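Local structure of putative phosphoglycolate phosphatase (Lactobacillus delbrueckii, 2HI0) at residues E138-L143 against D153-E158. The protein probably hydrolyses the phosphate ester of 2-phosphoglycolate, as a member of the haloacid dehalogenase-like family of hydrolases. Residues are numbered along the deposited sequence; the frame is centred on the assembly and turned at random.
Sequences EAVQVL and DFALGE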
ATOM      1  N   GLU A 138       9.461  -9.119  -1.693  1.00 11.63           N
ATOM      2  CA  GLU A 138       9.371 -10.463  -2.254  1.00 14.63           C
ATOM      3  C   GLU A 138       7.958 -10.736  -2.785  1.00 14.24           C
ATOM      4  O   GLU A 138       7.787 -11.304  -3.878  1.00 15.20           O
ATOM      5  CB  GLU A 138       9.782 -11.476  -1.195  1.00 17.98           C
ATOM      6  CG  GLU A 138       8.896 -11.497   0.063  1.00 24.40           C
ATOM      7  CD  GLU A 138       9.373 -10.586   1.222  1.00 39.03           C
ATOM      8  OE1 GLU A 138      10.270  -9.667   1.018  1.00 18.59           O
ATOM      9  OE2 GLU A 138       8.810 -10.831   2.345  1.00 35.11           O
ATOM     10  N   ALA A 139       6.941 -10.283  -2.043  1.00 10.86           N
ATOM     11  CA  ALA A 139       5.544 -10.474  -2.427  1.00 10.40           C
ATOM     12  C   ALA A 139       5.167  -9.491  -3.569  1.00  9.93           C
ATOM     13  O   ALA A 139       4.497  -9.872  -4.528  1.00 11.07           O
ATOM     14  CB  ALA A 139       4.607 -10.265  -1.240  1.00 12.56           C
ATOM     15  N   VAL A 140       5.666  -8.261  -3.523  1.00  8.27           N
ATOM     16  CA  VAL A 140       5.447  -7.323  -4.603  1.00 10.18           C
ATOM     17  C   VAL A 140       5.954  -7.894  -5.948  1.00 10.79           C
ATOM     18  O   VAL A 140       5.265  -7.816  -6.970  1.00 10.70           O
ATOM     19  CB  VAL A 140       6.141  -5.954  -4.343  1.00 12.36           C
ATOM     20  CG1 VAL A 140       6.137  -5.058  -5.661  1.00 10.75           C
ATOM     21  CG2 VAL A 140       5.422  -5.196  -3.165  1.00 12.45           C
ATOM     22  N   GLN A 141       7.190  -8.379  -5.959  1.00 10.48           N
ATOM     23  CA  GLN A 141       7.791  -8.910  -7.178  1.00 10.34           C
ATOM     24  C   GLN A 141       7.007 -10.108  -7.771  1.00 10.59           C
ATOM     25  O   GLN A 141       6.774 -10.159  -8.994  1.00 12.81           O
ATOM     26  CB  GLN A 141       9.271  -9.256  -6.943  1.00 11.24           C
ATOM     27  CG  GLN A 141      10.183  -8.091  -6.551  1.00  9.53           C
ATOM     28  CD  GLN A 141      10.132  -6.937  -7.504  1.00 16.47           C
ATOM     29  OE1 GLN A 141       9.969  -7.105  -8.728  1.00 16.01           O
ATOM     30  NE2 GLN A 141      10.260  -5.747  -6.957  1.00 10.56           N
ATOM     31  N   VAL A 142       6.565 -11.037  -6.925  1.00 12.39           N
ATOM     32  CA  VAL A 142       5.763 -12.159  -7.375  1.00 12.98           C
ATOM     33  C   VAL A 142       4.463 -11.670  -8.029  1.00 13.21           C
ATOM     34  O   VAL A 142       4.050 -12.141  -9.079  1.00 15.36           O
ATOM     35  CB  VAL A 142       5.402 -13.149  -6.237  1.00 13.11           C
ATOM     36  CG1 VAL A 142       4.359 -14.165  -6.703  1.00 19.89           C
ATOM     37  CG2 VAL A 142       6.608 -13.922  -5.824  1.00 23.55           C
ATOM     38  N   LEU A 143       3.808 -10.739  -7.385  1.00 10.69           N
ATOM     39  CA  LEU A 143       2.523 -10.282  -7.842  1.00 11.43           C
ATOM     40  C   LEU A 143       2.601  -9.506  -9.159  1.00 11.48           C
ATOM     41  O   LEU A 143       1.746  -9.651 -10.055  1.00 11.95           O
ATOM     42  CB  LEU A 143       1.859  -9.484  -6.717  1.00 10.59           C
ATOM     43  CG  LEU A 143       1.348 -10.341  -5.524  1.00  9.47           C
ATOM     44  CD1 LEU A 143       0.929  -9.447  -4.377  1.00 12.93           C
ATOM     45  CD2 LEU A 143       0.151 -11.256  -6.002  1.00 11.20           C
ATOM     46  N   ASP A 153       7.627  -0.190 -15.509  1.00 14.19           N
ATOM     47  CA  ASP A 153       9.008   0.124 -15.741  1.00 15.26           C
ATOM     48  C   ASP A 153       9.851  -0.065 -14.487  1.00 14.34           C
ATOM     49  O   ASP A 153      11.068  -0.118 -14.574  1.00 15.84           O
ATOM     50  CB  ASP A 153       9.105   1.567 -16.221  1.00 16.30           C
ATOM     51  CG  ASP A 153       8.335   1.784 -17.523  1.00 28.10           C
ATOM     52  OD1 ASP A 153       8.539   0.994 -18.446  1.00 25.64           O
ATOM     53  OD2 ASP A 153       7.472   2.691 -17.614  1.00 43.49           O
ATOM     54  N   PHE A 154       9.179  -0.132 -13.325  1.00 12.05           N
ATOM     55  CA  PHE A 154       9.828  -0.199 -12.039  1.00 12.54           C
ATOM     56  C   PHE A 154       8.833  -0.726 -11.018  1.00 12.76           C
ATOM     57  O   PHE A 154       7.686  -0.314 -11.014  1.00 11.06           O
ATOM     58  CB  PHE A 154      10.313   1.194 -11.617  1.00 12.30           C
ATOM     59  CG  PHE A 154      11.021   1.229 -10.267  1.00 11.40           C
ATOM     60  CD1 PHE A 154      12.386   0.987 -10.185  1.00 15.70           C
ATOM     61  CD2 PHE A 154      10.327   1.511  -9.102  1.00 13.46           C
ATOM     62  CE1 PHE A 154      13.026   1.026  -8.960  1.00 15.24           C
ATOM     63  CE2 PHE A 154      10.975   1.551  -7.898  1.00 14.02           C
ATOM     64  CZ  PHE A 154      12.317   1.300  -7.830  1.00 13.11           C
ATOM     65  N   ALA A 155       9.286  -1.609 -10.140  1.00 11.39           N
ATOM     66  CA  ALA A 155       8.439  -2.119  -9.072  1.00 10.48           C
ATOM     67  C   ALA A 155       9.326  -2.380  -7.873  1.00 11.51           C
ATOM     68  O   ALA A 155      10.407  -2.970  -8.007  1.00 12.46           O
ATOM     69  CB  ALA A 155       7.671  -3.394  -9.481  1.00 10.92           C
ATOM     70  N   LEU A 156       8.918  -1.859  -6.723  1.00 10.44           N
ATOM     71  CA  LEU A 156       9.674  -2.034  -5.486  1.00  8.38           C
ATOM     72  C   LEU A 156       8.730  -2.118  -4.286  1.00 10.17           C
ATOM     73  O   LEU A 156       7.838  -1.282  -4.127  1.00 10.50           O
ATOM     74  CB  LEU A 156      10.605  -0.846  -5.284  1.00  9.66           C
ATOM     75  CG  LEU A 156      11.502  -0.890  -4.034  1.00 12.33           C
ATOM     76  CD1 LEU A 156      12.473  -2.085  -4.091  1.00 11.94           C
ATOM     77  CD2 LEU A 156      12.233   0.481  -3.920  1.00 14.65           C
ATOM     78  N   GLY A 157       8.962  -3.114  -3.419  1.00  8.48           N
ATOM     79  CA  GLY A 157       8.370  -3.171  -2.112  1.00 10.34           C
ATOM     80  C   GLY A 157       9.376  -2.948  -0.983  1.00 11.69           C
ATOM     81  O   GLY A 157      10.537  -2.721  -1.223  1.00 12.11           O
ATOM     82  N   GLU A 158       8.910  -3.051   0.252  1.00 10.79           N
ATOM     83  CA  GLU A 158       9.697  -2.790   1.420  1.00 11.25           C
ATOM     84  C   GLU A 158      10.789  -3.855   1.607  1.00 11.54           C
ATOM     85  O   GLU A 158      10.565  -5.070   1.407  1.00 11.47           O
ATOM     86  CB  GLU A 158       8.772  -2.683   2.635  1.00 13.27           C
ATOM     87  CG  GLU A 158       9.458  -2.420   3.969  1.00 16.98           C
ATOM     88  CD  GLU A 158       9.881  -3.691   4.702  1.00 25.24           C
ATOM     89  OE1 GLU A 158       9.066  -4.681   4.759  1.00 23.68           O
ATOM     90  OE2 GLU A 158      11.037  -3.687   5.215  1.00 26.66           O
TER
HETATM   91  O   HOH W   1      11.052  -7.487   2.712  1.00 23.41           O
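Q141 and V140, neighbours on one turn of helix, make the contact with strand 154-158 in two different ways. The Q141 amide donates from NE2 to the backbone O of A155 at 3.0 Å, with an N-H...O angle of 158°. The acceptor lies almost exactly in the amide plane of Q141, yet NE2 stands well above the carbonyl plane of A155, 63° out of it, so the bond does not follow a lone pair. A bend at the second torsion folds the glutamine chain and carries its amide over to the strand. The same NE2 is hydrogen-bonded to N137 OD1, which also accepts from the backbone N of G157; the asparagine thus ties the amide and the strand together and should limit rotation of the Q141 end.

The V140 side chain leaves the helix toward the strand and spreads its two methyls along one face of it, CG2 over G157 and CG1 toward A155. CG2 packs on G157 CA at 3.7 Å, where the absence of a side chain lets the helix come close: the CA atoms of V140 and G157 are 5.7 Å apart. With CG1 anti to the backbone N, the other methyl extends along the strand, near L156 C and 4.4 Å from A155 CB. At the edge of the contact, one water donates to both E138 OE1 and E158 O, bridging helix and strand.

The segment axes approach to 7.0 Å and run roughly antiparallel, at 149°, as expected for the helix-to-strand leg of a beta-alpha-beta unit in a Rossmann-like HAD core. Strand 154-158 is an edge strand of the parallel sheet within this chain, beside 128-133; L156 turns to the other face, against M170 of helix 169-178, while A139 packs on Y101 of helix 87-103.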